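Local coordinates for uncharacterized protein aq_328 (Aquifex aeolicus, PDB 1R4V) that is of unknown function but adopts a histone fold within a single chain and, like other members of its clan, may take part in protein heterodimerization, at residues L138-T150 / A159-F171. Numbering follows the deposited sequence.
Sequences LLLMHADVIKKAT and AMEFVAQIVDKVF. With ZN (zinc ion), chain B.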
loop_
_atom_site.group_PDB
_atom_site.type_symbol
_atom_site.label_atom_id
_atom_site.label_comp_id
_atom_site.label_asym_id
_atom_site.label_seq_id
_atom_site.Cartn_x
_atom_site.Cartn_y
_atom_site.Cartn_z
ATOM N N LEU A 138 -2.882 2.723 -0.698
ATOM C CA LEU A 138 -2.675 1.934 0.517
ATOM C C LEU A 138 -1.734 2.659 1.479
ATOM O O LEU A 138 -1.918 2.611 2.683
ATOM C CB LEU A 138 -2.148 0.536 0.192
ATOM C CG LEU A 138 -3.166 -0.428 -0.414
ATOM C CD1 LEU A 138 -2.430 -1.633 -0.947
ATOM C CD2 LEU A 138 -4.281 -0.795 0.588
ATOM N N LEU A 139 -0.736 3.358 0.964
ATOM C CA LEU A 139 0.170 4.140 1.802
ATOM C C LEU A 139 -0.558 5.302 2.463
ATOM O O LEU A 139 -0.394 5.512 3.675
ATOM C CB LEU A 139 1.382 4.595 1.000
ATOM C CG LEU A 139 2.447 3.527 0.774
ATOM C CD1 LEU A 139 3.328 4.025 -0.369
ATOM C CD2 LEU A 139 3.275 3.267 2.022
ATOM N N LEU A 140 -1.388 6.023 1.712
ATOM C CA LEU A 140 -2.142 7.141 2.269
ATOM C C LEU A 140 -3.159 6.682 3.266
ATOM O O LEU A 140 -3.347 7.351 4.272
ATOM C CB LEU A 140 -2.891 7.935 1.212
ATOM C CG LEU A 140 -1.972 8.684 0.244
ATOM C CD1 LEU A 140 -2.864 9.513 -0.658
ATOM C CD2 LEU A 140 -0.934 9.538 0.952
HETATM N N MSE A 141 -3.827 5.567 2.962
HETATM C CA MSE A 141 -4.715 4.957 3.940
HETATM C C MSE A 141 -4.039 4.604 5.261
HETATM O O MSE A 141 -4.557 4.942 6.332
HETATM C CB MSE A 141 -5.399 3.746 3.350
HETATM C CG MSE A 141 -6.327 3.176 4.365
HETATM SE SE MSE A 141 -5.540 1.551 5.218
HETATM C CE MSE A 141 -7.168 0.969 6.183
ATOM N N HIS A 142 -2.891 3.945 5.199
ATOM C CA HIS A 142 -2.100 3.657 6.388
ATOM C C HIS A 142 -1.683 4.922 7.138
ATOM O O HIS A 142 -1.727 4.922 8.347
ATOM C CB HIS A 142 -0.851 2.839 6.074
ATOM C CG HIS A 142 -1.125 1.386 5.890
ATOM N ND1 HIS A 142 -1.749 0.883 4.768
ATOM C CD2 HIS A 142 -0.849 0.323 6.679
ATOM C CE1 HIS A 142 -1.842 -0.431 4.873
ATOM N NE2 HIS A 142 -1.308 -0.793 6.027
ATOM N N ALA A 143 -1.305 5.985 6.448
ATOM C CA ALA A 143 -0.971 7.243 7.130
ATOM C C ALA A 143 -2.175 7.764 7.935
ATOM O O ALA A 143 -2.017 8.255 9.046
ATOM C CB ALA A 143 -0.491 8.287 6.114
ATOM N N ASP A 144 -3.368 7.645 7.368
ATOM C CA ASP A 144 -4.615 8.081 7.980
ATOM C C ASP A 144 -4.835 7.275 9.263
ATOM O O ASP A 144 -5.135 7.832 10.308
ATOM C CB ASP A 144 -5.789 7.919 7.010
ATOM C CG ASP A 144 -7.110 8.497 7.560
ATOM O OD1 ASP A 144 -7.127 9.634 8.086
ATOM O OD2 ASP A 144 -8.203 7.883 7.496
ATOM N N VAL A 145 -4.647 5.963 9.193
ATOM C CA VAL A 145 -4.842 5.088 10.330
ATOM C C VAL A 145 -3.769 5.372 11.386
ATOM O O VAL A 145 -4.106 5.411 12.567
ATOM C CB VAL A 145 -4.854 3.608 9.898
ATOM C CG1 VAL A 145 -4.973 2.689 11.129
ATOM C CG2 VAL A 145 -6.027 3.385 8.917
ATOM N N ILE A 146 -2.512 5.589 10.993
ATOM C CA ILE A 146 -1.452 5.895 11.977
ATOM C C ILE A 146 -1.826 7.108 12.828
ATOM O O ILE A 146 -1.729 7.091 14.052
ATOM C CB ILE A 146 -0.099 6.144 11.266
ATOM C CG1 ILE A 146 0.459 4.820 10.706
ATOM C CG2 ILE A 146 0.914 6.828 12.172
ATOM C CD1 ILE A 146 1.470 4.993 9.634
ATOM N N LYS A 147 -2.240 8.174 12.158
ATOM C CA LYS A 147 -2.653 9.404 12.820
ATOM C C LYS A 147 -3.879 9.267 13.697
ATOM O O LYS A 147 -3.947 9.906 14.750
ATOM C CB LYS A 147 -2.870 10.497 11.784
ATOM C CG LYS A 147 -1.518 10.986 11.276
ATOM C CD LYS A 147 -1.610 12.322 10.554
ATOM C CE LYS A 147 -2.049 12.137 9.124
ATOM N NZ LYS A 147 -1.713 13.374 8.376
ATOM N N LYS A 148 -4.831 8.442 13.283
ATOM C CA LYS A 148 -6.038 8.208 14.074
ATOM C C LYS A 148 -5.921 7.125 15.147
ATOM O O LYS A 148 -6.766 7.058 16.036
ATOM C CB LYS A 148 -7.187 7.876 13.130
ATOM C CG LYS A 148 -7.705 9.134 12.484
ATOM C CD LYS A 148 -8.444 8.899 11.216
ATOM C CE LYS A 148 -8.882 10.260 10.689
ATOM N NZ LYS A 148 -9.561 10.105 9.410
ATOM N N ALA A 149 -4.896 6.289 15.104
ATOM C CA ALA A 149 -4.779 5.175 16.055
ATOM C C ALA A 149 -3.583 5.185 17.009
ATOM O O ALA A 149 -3.703 4.641 18.089
ATOM C CB ALA A 149 -4.822 3.858 15.318
ATOM N N THR A 150 -2.448 5.781 16.659
ATOM C CA THR A 150 -1.240 5.595 17.453
ATOM C C THR A 150 -1.072 6.580 18.594
ATOM O O THR A 150 -0.538 6.178 19.625
ATOM C CB THR A 150 0.055 5.630 16.603
ATOM O OG1 THR A 150 0.259 6.906 15.994
ATOM C CG2 THR A 150 -0.009 4.643 15.456
ATOM N N ALA A 159 3.080 0.432 18.259
ATOM C CA ALA A 159 2.038 1.264 17.634
ATOM C C ALA A 159 1.799 0.803 16.201
ATOM O O ALA A 159 0.661 0.621 15.777
ATOM C CB ALA A 159 2.407 2.747 17.661
HETATM N N MSE A 160 2.876 0.577 15.460
HETATM C CA MSE A 160 2.781 0.133 14.077
HETATM C C MSE A 160 2.220 -1.273 13.939
HETATM O O MSE A 160 1.456 -1.552 13.007
HETATM C CB MSE A 160 4.166 0.152 13.443
HETATM C CG MSE A 160 4.677 1.578 13.272
HETATM SE SE MSE A 160 3.431 2.689 12.136
HETATM C CE MSE A 160 3.111 1.576 10.767
ATOM N N GLU A 161 2.627 -2.163 14.846
ATOM C CA GLU A 161 2.047 -3.500 14.907
ATOM C C GLU A 161 0.547 -3.447 15.132
ATOM O O GLU A 161 -0.204 -4.224 14.530
ATOM C CB GLU A 161 2.729 -4.351 15.979
ATOM C CG GLU A 161 4.167 -4.712 15.634
ATOM C CD GLU A 161 4.852 -5.481 16.759
ATOM O OE1 GLU A 161 4.217 -6.314 17.383
ATOM O OE2 GLU A 161 6.034 -5.242 17.051
ATOM N N PHE A 162 0.090 -2.529 15.971
ATOM C CA PHE A 162 -1.347 -2.311 16.150
ATOM C C PHE A 162 -2.053 -1.763 14.899
ATOM O O PHE A 162 -3.145 -2.197 14.571
ATOM C CB PHE A 162 -1.558 -1.366 17.327
ATOM C CG PHE A 162 -3.005 -1.004 17.575
ATOM C CD1 PHE A 162 -3.925 -1.970 17.955
ATOM C CD2 PHE A 162 -3.441 0.313 17.456
ATOM C CE1 PHE A 162 -5.250 -1.636 18.202
ATOM C CE2 PHE A 162 -4.770 0.658 17.704
ATOM C CZ PHE A 162 -5.673 -0.328 18.083
ATOM N N VAL A 163 -1.444 -0.817 14.191
ATOM C CA VAL A 163 -1.982 -0.318 12.917
ATOM C C VAL A 163 -2.169 -1.468 11.918
ATOM O O VAL A 163 -3.237 -1.597 11.335
ATOM C CB VAL A 163 -1.107 0.831 12.325
ATOM C CG1 VAL A 163 -1.441 1.170 10.876
ATOM C CG2 VAL A 163 -1.234 2.095 13.173
ATOM N N ALA A 164 -1.160 -2.310 11.737
ATOM C CA ALA A 164 -1.278 -3.469 10.864
ATOM C C ALA A 164 -2.438 -4.407 11.223
ATOM O O ALA A 164 -3.115 -4.903 10.316
ATOM C CB ALA A 164 0.003 -4.261 10.829
ATOM N N GLN A 165 -2.648 -4.642 12.516
ATOM C CA GLN A 165 -3.767 -5.429 13.024
ATOM C C GLN A 165 -5.115 -4.838 12.660
ATOM O O GLN A 165 -6.010 -5.548 12.194
ATOM C CB GLN A 165 -3.696 -5.551 14.539
ATOM C CG GLN A 165 -2.630 -6.504 15.019
ATOM C CD GLN A 165 -2.686 -6.777 16.528
ATOM O OE1 GLN A 165 -3.131 -7.854 16.928
ATOM N NE2 GLN A 165 -2.272 -5.810 17.358
ATOM N N ILE A 166 -5.299 -3.542 12.879
ATOM C CA ILE A 166 -6.603 -2.948 12.600
ATOM C C ILE A 166 -6.845 -2.760 11.116
ATOM O O ILE A 166 -7.985 -2.819 10.686
ATOM C CB ILE A 166 -6.906 -1.680 13.426
ATOM C CG1 ILE A 166 -5.984 -0.531 13.078
ATOM C CG2 ILE A 166 -6.848 -2.008 14.920
ATOM C CD1 ILE A 166 -6.272 0.711 13.908
ATOM N N VAL A 167 -5.790 -2.554 10.337
ATOM C CA VAL A 167 -5.909 -2.502 8.891
ATOM C C VAL A 167 -6.356 -3.856 8.354
ATOM O O VAL A 167 -7.258 -3.924 7.525
ATOM C CB VAL A 167 -4.594 -2.068 8.240
ATOM C CG1 VAL A 167 -4.542 -2.425 6.768
ATOM C CG2 VAL A 167 -4.417 -0.574 8.456
ATOM N N ASP A 168 -5.731 -4.924 8.823
ATOM C CA ASP A 168 -6.096 -6.283 8.415
ATOM C C ASP A 168 -7.608 -6.555 8.564
ATOM O O ASP A 168 -8.171 -7.268 7.739
ATOM C CB ASP A 168 -5.210 -7.295 9.157
ATOM C CG ASP A 168 -5.688 -8.731 9.005
ATOM O OD1 ASP A 168 -5.476 -9.320 7.921
ATOM O OD2 ASP A 168 -6.287 -9.328 9.924
ATOM N N LYS A 169 -8.262 -5.982 9.570
ATOM C CA LYS A 169 -9.701 -6.108 9.812
ATOM C C LYS A 169 -10.658 -5.241 8.958
ATOM O O LYS A 169 -11.882 -5.330 9.114
ATOM C CB LYS A 169 -9.973 -5.861 11.294
ATOM C CG LYS A 169 -9.293 -6.855 12.209
ATOM C CD LYS A 169 -10.028 -8.186 12.155
ATOM C CE LYS A 169 -9.351 -9.306 12.935
ATOM N NZ LYS A 169 -10.259 -10.500 12.978
ATOM N N VAL A 170 -10.143 -4.421 8.056
ATOM C CA VAL A 170 -10.974 -3.740 7.053
ATOM C C VAL A 170 -10.642 -4.206 5.640
ATOM O O VAL A 170 -11.232 -3.711 4.686
ATOM C CB VAL A 170 -10.888 -2.195 7.138
ATOM C CG1 VAL A 170 -11.418 -1.735 8.499
ATOM C CG2 VAL A 170 -9.481 -1.691 6.878
ATOM N N PHE A 171 -9.717 -5.142 5.479
ATOM C CA PHE A 171 -9.430 -5.732 4.174
ATOM C C PHE A 171 -9.805 -7.200 4.168
ATOM O O PHE A 171 -9.943 -7.819 5.245
ATOM C CB PHE A 171 -7.954 -5.579 3.799
ATOM C CG PHE A 171 -7.624 -4.212 3.316
ATOM C CD1 PHE A 171 -7.165 -3.241 4.178
ATOM C CD2 PHE A 171 -7.785 -3.898 1.985
ATOM C CE1 PHE A 171 -6.880 -1.971 3.718
ATOM C CE2 PHE A 171 -7.497 -2.634 1.526
ATOM C CZ PHE A 171 -7.047 -1.665 2.395
ATOM O OXT PHE A 171 -9.957 -7.728 3.044
HETATM ZN ZN ZN B . 5.130 -6.678 19.248
#
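Val163 is the most heavily covered side chain of this helix pairing: its CG2 lies 3.6 Å from Thr150 CG2, while its CG1 faces Val145 CG1, the two valines lying alongside each other and pointing opposite ways. With CG1 anti to the backbone N (chi1 167°), Val163 splits its branches between these two partners, and CG2 also rests near the backbone of Ile146. Deeper in, Ile146 crosses Met160, a selenomethionine, its CD1 3.9 Å from SE. His142 closes the buried side. Val167 CG2 stands over one face of its imidazole, offset toward the rim and 4.2 Å from the centroid, a CH-pi contact. The ring's rotation is fixed from both nitrogens: ND1 donates to Leu138 O, nearly in the ring plane at 2.7 Å but above the carbonyl plane, and NE2 bonds to Ser55 OG of helix 46-62. A leucine in place of His142 would probably leave Ser55 without this partner and Val167 without a flat surface to cover. The axes of helices 138-149 and 159-168 run at 118°, a steep crossing joined by a short connection, which fits the long central helix and following short helix of a histone fold; helix 46-62 lies against the inner face of both. A second close spot lies beyond the helix, where C-terminal Phe171 meets Leu138 CD2 with CZ at 3.4 Å. In one of two conformers, the selenium of selenomethionine Met141 lies at that ring's edge, 90° off its normal, a less certain Met-aromatic contact. Toward solvent the contact thins: Ile166 CD1 touches Val145 CG1 and, at 3.7 Å, Ala149 CB, whereas exposed Phe162 adds little more than an oblique approach, CE2 to Ala149 CB at 4.0 Å. Glu161, outside the packing, binds a zinc ion together with Glu158.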